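Local coordinates for CELL division control protein 6 (Pyrobaculum aerophilum, PDB 1FNN) that probably helps to regulate the initiation of DNA replication as an ATP-hydrolysing AAA+ protein that binds nucleotide and magnesium, at residues A[61-64]-A[65-69]; A[208-212]-A[213-217]; A[338-341]-A[342-346]. All blocks are in the same frame, centred on the assembly; numbering follows the deposited sequence.

Interaction 1: residues A[61-64]-A[65-69]; sequences LRKL and WELYK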
loop_
_atom_site.group_PDB
_atom_site.type_symbol
_atom_site.label_atom_id
_atom_site.label_comp_id
_atom_site.label_asym_id
_atom_site.label_seq_id
_atom_site.Cartn_x
_atom_site.Cartn_y
_atom_site.Cartn_z
ATOM N N LEU A 61 10.936 3.424 7.160
ATOM C CA LEU A 61 12.334 3.858 7.088
ATOM C C LEU A 61 12.488 5.379 7.216
ATOM O O LEU A 61 13.355 5.906 7.906
ATOM C CB LEU A 61 12.797 3.485 5.694
ATOM C CG LEU A 61 13.643 2.264 5.459
ATOM C CD1 LEU A 61 13.756 2.134 3.939
ATOM C CD2 LEU A 61 14.954 2.409 6.216
ATOM N N ARG A 62 11.583 6.160 6.595
ATOM C CA ARG A 62 11.632 7.603 6.700
ATOM C C ARG A 62 11.363 8.032 8.132
ATOM O O ARG A 62 11.948 9.002 8.639
ATOM C CB ARG A 62 10.676 8.320 5.709
ATOM C CG ARG A 62 11.255 8.113 4.282
ATOM C CD ARG A 62 10.744 9.226 3.397
ATOM N NE ARG A 62 11.284 9.287 2.078
ATOM C CZ ARG A 62 12.429 9.641 1.535
ATOM N NH1 ARG A 62 13.490 10.084 2.204
ATOM N NH2 ARG A 62 12.552 9.556 0.208
ATOM N N LYS A 63 10.463 7.324 8.811
ATOM C CA LYS A 63 10.138 7.639 10.184
ATOM C C LYS A 63 11.342 7.338 11.092
ATOM O O LYS A 63 11.611 8.104 12.042
ATOM C CB LYS A 63 8.933 6.858 10.674
ATOM C CG LYS A 63 8.703 6.944 12.172
ATOM C CD LYS A 63 8.189 8.318 12.587
ATOM C CE LYS A 63 7.009 8.860 11.835
ATOM N NZ LYS A 63 6.539 10.204 12.351
ATOM N N LEU A 64 11.983 6.207 10.809
ATOM C CA LEU A 64 13.208 5.922 11.591
ATOM C C LEU A 64 14.191 7.100 11.462
ATOM O O LEU A 64 14.771 7.536 12.462
ATOM C CB LEU A 64 13.844 4.642 11.084
ATOM C CG LEU A 64 14.983 3.921 11.815
ATOM C CD1 LEU A 64 16.335 4.462 11.409
ATOM C CD2 LEU A 64 14.802 3.899 13.322
ATOM N N TRP A 65 14.499 7.502 10.248
ATOM C CA TRP A 65 15.417 8.647 10.042
ATOM C C TRP A 65 14.970 9.887 10.797
ATOM O O TRP A 65 15.750 10.653 11.409
ATOM C CB TRP A 65 15.591 8.984 8.553
ATOM C CG TRP A 65 16.514 10.184 8.417
ATOM C CD1 TRP A 65 16.182 11.438 7.975
ATOM C CD2 TRP A 65 17.905 10.208 8.743
ATOM N NE1 TRP A 65 17.308 12.221 8.012
ATOM C CE2 TRP A 65 18.373 11.524 8.474
ATOM C CE3 TRP A 65 18.795 9.251 9.238
ATOM C CZ2 TRP A 65 19.696 11.891 8.686
ATOM C CZ3 TRP A 65 20.125 9.636 9.442
ATOM C CH2 TRP A 65 20.554 10.943 9.164
ATOM N N GLU A 66 13.663 10.201 10.733
ATOM C CA GLU A 66 13.091 11.354 11.371
ATOM C C GLU A 66 13.395 11.297 12.878
ATOM O O GLU A 66 13.791 12.343 13.428
ATOM C CB GLU A 66 11.582 11.425 11.133
ATOM C CG GLU A 66 10.828 12.616 11.691
ATOM C CD GLU A 66 9.339 12.312 11.397
ATOM O OE1 GLU A 66 8.911 12.317 10.235
ATOM O OE2 GLU A 66 8.663 12.074 12.385
ATOM N N LEU A 67 13.373 10.120 13.484
ATOM C CA LEU A 67 13.642 10.044 14.916
ATOM C C LEU A 67 15.124 10.232 15.257
ATOM O O LEU A 67 15.442 10.449 16.416
ATOM C CB LEU A 67 13.170 8.695 15.441
ATOM C CG LEU A 67 11.658 8.457 15.317
ATOM C CD1 LEU A 67 11.280 7.028 15.665
ATOM C CD2 LEU A 67 10.885 9.461 16.168
ATOM N N TYR A 68 16.031 9.963 14.325
ATOM C CA TYR A 68 17.460 9.981 14.582
ATOM C C TYR A 68 18.192 11.155 13.948
ATOM O O TYR A 68 19.343 11.414 14.302
ATOM C CB TYR A 68 18.118 8.702 14.034
ATOM C CG TYR A 68 17.998 7.616 15.089
ATOM C CD1 TYR A 68 18.948 7.509 16.093
ATOM C CD2 TYR A 68 16.936 6.716 15.078
ATOM C CE1 TYR A 68 18.862 6.530 17.069
ATOM C CE2 TYR A 68 16.827 5.730 16.051
ATOM C CZ TYR A 68 17.791 5.643 17.036
ATOM O OH TYR A 68 17.691 4.668 18.000
ATOM N N LYS A 69 17.508 11.931 13.146
ATOM C CA LYS A 69 18.010 12.978 12.283
ATOM C C LYS A 69 18.904 13.975 13.067
ATOM O O LYS A 69 19.968 14.387 12.603
ATOM C CB LYS A 69 16.781 13.809 11.875
ATOM C CG LYS A 69 16.515 14.096 10.444
ATOM C CD LYS A 69 15.478 15.168 10.190
ATOM C CE LYS A 69 14.319 15.265 11.152
ATOM N NZ LYS A 69 13.436 16.412 10.783
#
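The Tyr68 ring takes Leu64 O at its edge, in the ring plane, with Tyr68 CD2 at 3.5 Å from that oxygen. Leu64 CD2 lies 3.9 Å from Tyr68 CE2, the two side chains running at a slant to one another. One face of the Trp65 indole carries Lys69 CA, displaced toward the rim, and the ring also stacks with Phe76 of strand 75-80. Leu64, Trp65 and Tyr68 belong to the last turns of helix 57-68, the helix that follows the P-loop of this AAA+ ATPase. Leucine suits position 64 because it meets Leu26 and Leu33 of helix 23-38, whereas a tyrosine at 68 can pack along its ring and still send its OH to Asp30 and Arg38. The turn itself is held by Trp65 N to Leu61 O at 3.1 Å and Leu67 N to Lys63 O at 3.0 Å; the bond from Tyr68 N to Leu64 O is weak. Elsewhere, bends at chi2 (72°) and chi3 (51°) fold the Lys63 chain back toward Glu66. The ammonium is also bonded to Pro16 O, and its salt bridge uses the syn side: Lys63 NZ to Glu66 OE2, 2.8 Å, 29° out of the carboxylate plane.

Interaction 2: residues A[208-212]-A[213-217]; sequences AGLAE and GSYSE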
loop_
_atom_site.group_PDB
_atom_site.type_symbol
_atom_site.label_atom_id
_atom_site.label_comp_id
_atom_site.label_asym_id
_atom_site.label_seq_id
_atom_site.Cartn_x
_atom_site.Cartn_y
_atom_site.Cartn_z
ATOM N N ALA A 208 -6.512 14.393 10.107
ATOM C CA ALA A 208 -5.501 15.395 9.782
ATOM C C ALA A 208 -5.810 16.201 8.550
ATOM O O ALA A 208 -5.360 17.347 8.429
ATOM C CB ALA A 208 -4.152 14.685 9.572
ATOM N N GLY A 209 -6.520 15.635 7.562
ATOM C CA GLY A 209 -6.614 16.291 6.267
ATOM C C GLY A 209 -7.993 16.752 5.837
ATOM O O GLY A 209 -8.082 17.469 4.800
ATOM N N LEU A 210 -9.057 16.244 6.430
ATOM C CA LEU A 210 -10.404 16.567 5.958
ATOM C C LEU A 210 -11.178 17.386 6.969
ATOM O O LEU A 210 -10.879 17.249 8.158
ATOM C CB LEU A 210 -11.254 15.259 5.718
ATOM C CG LEU A 210 -10.568 14.320 4.709
ATOM C CD1 LEU A 210 -11.385 13.018 4.502
ATOM C CD2 LEU A 210 -10.354 15.032 3.388
ATOM N N ALA A 211 -12.256 18.068 6.530
ATOM C CA ALA A 211 -13.011 18.783 7.598
ATOM C C ALA A 211 -13.736 17.861 8.561
ATOM O O ALA A 211 -14.295 16.799 8.245
ATOM C CB ALA A 211 -13.986 19.781 7.007
ATOM N N GLU A 212 -13.855 18.327 9.815
ATOM C CA GLU A 212 -14.591 17.610 10.841
ATOM C C GLU A 212 -16.065 17.509 10.418
ATOM O O GLU A 212 -16.586 18.375 9.702
ATOM C CB GLU A 212 -14.457 18.320 12.183
ATOM C CG GLU A 212 -14.475 17.407 13.391
ATOM C CD GLU A 212 -13.791 17.993 14.611
ATOM O OE1 GLU A 212 -13.485 19.209 14.608
ATOM O OE2 GLU A 212 -13.553 17.242 15.586
ATOM N N GLY A 213 -16.586 16.282 10.500
ATOM C CA GLY A 213 -17.903 15.930 10.054
ATOM C C GLY A 213 -18.096 15.665 8.580
ATOM O O GLY A 213 -19.226 15.344 8.179
ATOM N N SER A 214 -17.061 15.708 7.744
ATOM C CA SER A 214 -17.225 15.499 6.326
ATOM C C SER A 214 -17.122 14.019 5.929
ATOM O O SER A 214 -17.147 13.722 4.737
ATOM C CB SER A 214 -16.223 16.379 5.559
ATOM O OG SER A 214 -14.889 15.959 5.839
ATOM N N TYR A 215 -16.795 13.141 6.858
ATOM C CA TYR A 215 -16.549 11.748 6.535
ATOM C C TYR A 215 -17.139 10.961 7.678
ATOM O O TYR A 215 -17.124 11.416 8.825
ATOM C CB TYR A 215 -15.055 11.390 6.280
ATOM C CG TYR A 215 -14.297 11.776 7.537
ATOM C CD1 TYR A 215 -14.132 10.860 8.556
ATOM C CD2 TYR A 215 -13.781 13.074 7.654
ATOM C CE1 TYR A 215 -13.458 11.209 9.700
ATOM C CE2 TYR A 215 -13.096 13.418 8.815
ATOM C CZ TYR A 215 -12.945 12.493 9.812
ATOM O OH TYR A 215 -12.271 12.819 10.960
ATOM N N SER A 216 -17.667 9.758 7.421
ATOM C CA SER A 216 -18.161 8.987 8.575
ATOM C C SER A 216 -17.310 7.748 8.731
ATOM O O SER A 216 -16.569 7.384 7.825
ATOM C CB SER A 216 -19.621 8.545 8.330
ATOM O OG SER A 216 -19.591 7.773 7.113
ATOM N N GLU A 217 -17.440 7.076 9.851
ATOM C CA GLU A 217 -16.706 5.833 10.072
ATOM C C GLU A 217 -17.108 4.801 8.994
ATOM O O GLU A 217 -16.277 4.073 8.462
ATOM C CB GLU A 217 -17.136 5.316 11.433
ATOM C CG GLU A 217 -16.640 3.924 11.789
ATOM C CD GLU A 217 -16.937 3.603 13.244
ATOM O OE1 GLU A 217 -18.015 3.049 13.533
ATOM O OE2 GLU A 217 -16.080 3.913 14.093
#
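Ala211 and Ser214 are joined by two hydrogen bonds that end on one oxygen. Ser214 OG donates to Ala211 O at 2.6 Å, lying in the carbonyl plane on a lone pair of that oxygen. The second donor is the backbone: Ser214 N reaches Ala211 O at 3.0 Å from above the same plane, 39° out of it. This is the closing bond of a type II beta turn from Ala211 to Ser214, through which the chain reverses after helix 195-209 before entering helix 217-227 of the lid domain. A chi1 of 65° sets the serine hydroxyl between its own backbone N and carbonyl carbon, and from there it can reach back across the turn. Gly213 stands at the third position of the turn with a positive phi of 81°, where a CB would run into Glu212 O; glycine therefore fits the bend.

The apolar contact lies beside this polar pair. Leu210 CB is 3.9 Å from Tyr215 CD2, and the two side chains slant past one another. Two van der Waals approaches of carbon to oxygen flank it: Tyr215 CE2 comes within 3.6 Å of Ala211 O, obliquely to the ring, and Leu210 CB is 3.7 Å from Ser214 OG. Leucine suits position 210, the first residue to leave helical angles, because its side chain also touches Leu247 and Ala251 of helix 240-256. The tyrosine rests against Ala206 and Lys207 of helix 195-209. Around the turn, backbone bonds tie Ala211 to Ile3 and Ser214 to Ile262.

Ser214 is buried, so its hydroxyl needs a partner inside the protein, and Ala211 O supplies one. Two donors arriving from different directions on a single carbonyl should fix both the turn and the rotation of the serine side chain, leaving the hydrocarbon of Leu210 and Tyr215 to pack alongside.

Interaction 3: residues A[338-341]-A[342-346]; sequences YLND and LREKG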
loop_
_atom_site.group_PDB
_atom_site.type_symbol
_atom_site.label_atom_id
_atom_site.label_comp_id
_atom_site.label_asym_id
_atom_site.label_seq_id
_atom_site.Cartn_x
_atom_site.Cartn_y
_atom_site.Cartn_z
ATOM N N TYR A 338 -25.822 -17.370 -1.775
ATOM C CA TYR A 338 -25.523 -16.447 -2.875
ATOM C C TYR A 338 -24.643 -15.307 -2.332
ATOM O O TYR A 338 -23.761 -14.882 -3.059
ATOM C CB TYR A 338 -26.790 -15.831 -3.449
ATOM C CG TYR A 338 -27.719 -16.829 -4.164
ATOM C CD1 TYR A 338 -29.074 -16.600 -4.097
ATOM C CD2 TYR A 338 -27.239 -17.922 -4.851
ATOM C CE1 TYR A 338 -29.976 -17.466 -4.724
ATOM C CE2 TYR A 338 -28.132 -18.800 -5.486
ATOM C CZ TYR A 338 -29.476 -18.558 -5.411
ATOM O OH TYR A 338 -30.384 -19.411 -6.028
ATOM N N LEU A 339 -24.990 -14.789 -1.144
ATOM C CA LEU A 339 -24.149 -13.695 -0.611
ATOM C C LEU A 339 -22.707 -14.127 -0.392
ATOM O O LEU A 339 -21.755 -13.399 -0.728
ATOM C CB LEU A 339 -24.709 -13.177 0.719
ATOM C CG LEU A 339 -23.891 -11.985 1.290
ATOM C CD1 LEU A 339 -23.908 -10.825 0.293
ATOM C CD2 LEU A 339 -24.519 -11.636 2.613
ATOM N N ASN A 340 -22.525 -15.339 0.154
ATOM C CA ASN A 340 -21.189 -15.906 0.274
ATOM C C ASN A 340 -20.421 -15.955 -1.032
ATOM O O ASN A 340 -19.221 -15.701 -1.041
ATOM C CB ASN A 340 -21.306 -17.365 0.739
ATOM C CG ASN A 340 -20.750 -17.407 2.148
ATOM O OD1 ASN A 340 -19.517 -17.398 2.218
ATOM N ND2 ASN A 340 -21.689 -17.443 3.078
ATOM N N ASP A 341 -21.102 -16.401 -2.105
ATOM C CA ASP A 341 -20.445 -16.463 -3.415
ATOM C C ASP A 341 -20.101 -15.081 -3.945
ATOM O O ASP A 341 -19.010 -14.811 -4.488
ATOM C CB ASP A 341 -21.371 -17.240 -4.398
ATOM C CG ASP A 341 -20.740 -17.422 -5.747
ATOM O OD1 ASP A 341 -19.719 -18.125 -5.910
ATOM O OD2 ASP A 341 -21.222 -16.868 -6.761
ATOM N N LEU A 342 -21.019 -14.124 -3.833
ATOM C CA LEU A 342 -20.733 -12.750 -4.322
ATOM C C LEU A 342 -19.567 -12.159 -3.517
ATOM O O LEU A 342 -18.668 -11.540 -4.105
ATOM C CB LEU A 342 -21.989 -11.891 -4.133
ATOM C CG LEU A 342 -23.202 -12.221 -5.016
ATOM C CD1 LEU A 342 -24.423 -11.431 -4.496
ATOM C CD2 LEU A 342 -22.946 -11.885 -6.503
ATOM N N ARG A 343 -19.508 -12.453 -2.222
ATOM C CA ARG A 343 -18.378 -11.966 -1.421
ATOM C C ARG A 343 -17.062 -12.608 -1.866
ATOM O O ARG A 343 -16.042 -11.960 -2.075
ATOM C CB ARG A 343 -18.586 -12.313 0.044
ATOM C CG ARG A 343 -17.530 -11.770 1.008
ATOM C CD ARG A 343 -17.559 -12.590 2.308
ATOM N NE ARG A 343 -16.640 -13.707 2.168
ATOM C CZ ARG A 343 -16.812 -14.999 2.017
ATOM N NH1 ARG A 343 -18.000 -15.571 1.967
ATOM N NH2 ARG A 343 -15.754 -15.785 1.911
ATOM N N GLU A 344 -17.062 -13.914 -2.084
ATOM C CA GLU A 344 -15.874 -14.667 -2.536
ATOM C C GLU A 344 -15.367 -14.156 -3.859
ATOM O O GLU A 344 -14.153 -14.061 -4.109
ATOM C CB GLU A 344 -16.301 -16.138 -2.640
ATOM C CG GLU A 344 -15.277 -17.188 -2.262
ATOM C CD GLU A 344 -15.113 -17.181 -0.750
ATOM O OE1 GLU A 344 -15.965 -16.505 -0.123
ATOM O OE2 GLU A 344 -14.186 -17.814 -0.213
ATOM N N LYS A 345 -16.291 -13.723 -4.747
ATOM C CA LYS A 345 -15.856 -13.184 -6.028
ATOM C C LYS A 345 -15.460 -11.713 -5.965
ATOM O O LYS A 345 -15.132 -11.151 -7.008
ATOM C CB LYS A 345 -16.955 -13.395 -7.099
ATOM C CG LYS A 345 -17.207 -14.915 -7.258
ATOM C CD LYS A 345 -18.252 -15.200 -8.324
ATOM C CE LYS A 345 -18.144 -16.719 -8.676
ATOM N NZ LYS A 345 -19.171 -16.912 -9.746
ATOM N N GLY A 346 -15.577 -11.025 -4.830
ATOM C CA GLY A 346 -15.160 -9.606 -4.827
ATOM C C GLY A 346 -16.222 -8.691 -5.406
ATOM O O GLY A 346 -15.982 -7.488 -5.561
#
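Lys345 runs back along the helix beside Asp341, one turn earlier. Lys345 CB starts 3.6 Å from Asp341 O, and Lys345 CG comes closer to the same carbonyl oxygen, at 3.3 Å. From there the chain is extended: chi1 of -61° sets CG beside the backbone N, and the torsions beyond are all near 180°. CD passes on toward the carboxylate, and Lys345 CE lies 3.5 Å from Asp341 OD1. The tip forms a long salt bridge, Lys345 NZ to Asp341 OD2 at 3.6 Å, and it should be read with caution because the placing of OD2, crowded by Glu290, is uncertain. Lysine suits this exposed place: its first methylenes lie by the carbonyl of Asp341 and the last beside its carboxylate.

These residues end helix 332-344 of the winged-helix domain, which by its order before strands 349-352 and 364-367 probably corresponds to the third, recognition helix of that fold. Lys345 N also donates to Asp341 O at 2.9 Å, and Arg343 N to Leu339 O at 2.9 Å. Gly346 has a positive phi (81°) and closes the helix in a Schellman motif, a backbone shape that glycine adopts without strain. Leu339 and Leu342 are buried, Leu339 against Phe293 of helix 288-304 and Val348, Leu342 against Ile347. Within the helix, Leu342 CG is 3.4 Å from Tyr338 O. Elsewhere on the helix, Asn340 and Arg343 lie side by side with amide and guanidinium planes 85° apart. Asn340 OD1 sits at the edge of the guanidinium near NH1, although their modelled separation is too short to be trusted.

As far as the doubtful OD2 position allows a conclusion, the positive charge of Lys345 would probably ease the repulsion between Asp341 and nearby Glu290 of helix 288-304.

The three contacts follow one another along the chain, each within a different domain. Interaction 1 lies in the AAA domain, on helix 57-68 beside the parallel sheet and near the bound ADP and magnesium. Interaction 2 is the turn between helices 195-209 and 217-227 of the lid domain, and interaction 3 ends helix 332-344 of the C-terminal winged-helix domain. The centres of interactions 1 and 2 are about 28 Å apart, and those of interactions 2 and 3 about 31 Å. Interactions 1 and 3, with centres about 43 Å apart, lie on opposite sides of the chain's centre. None touches another; each is a local arrangement within its own module: nucleotide binding, lid, and probable DNA-binding domain.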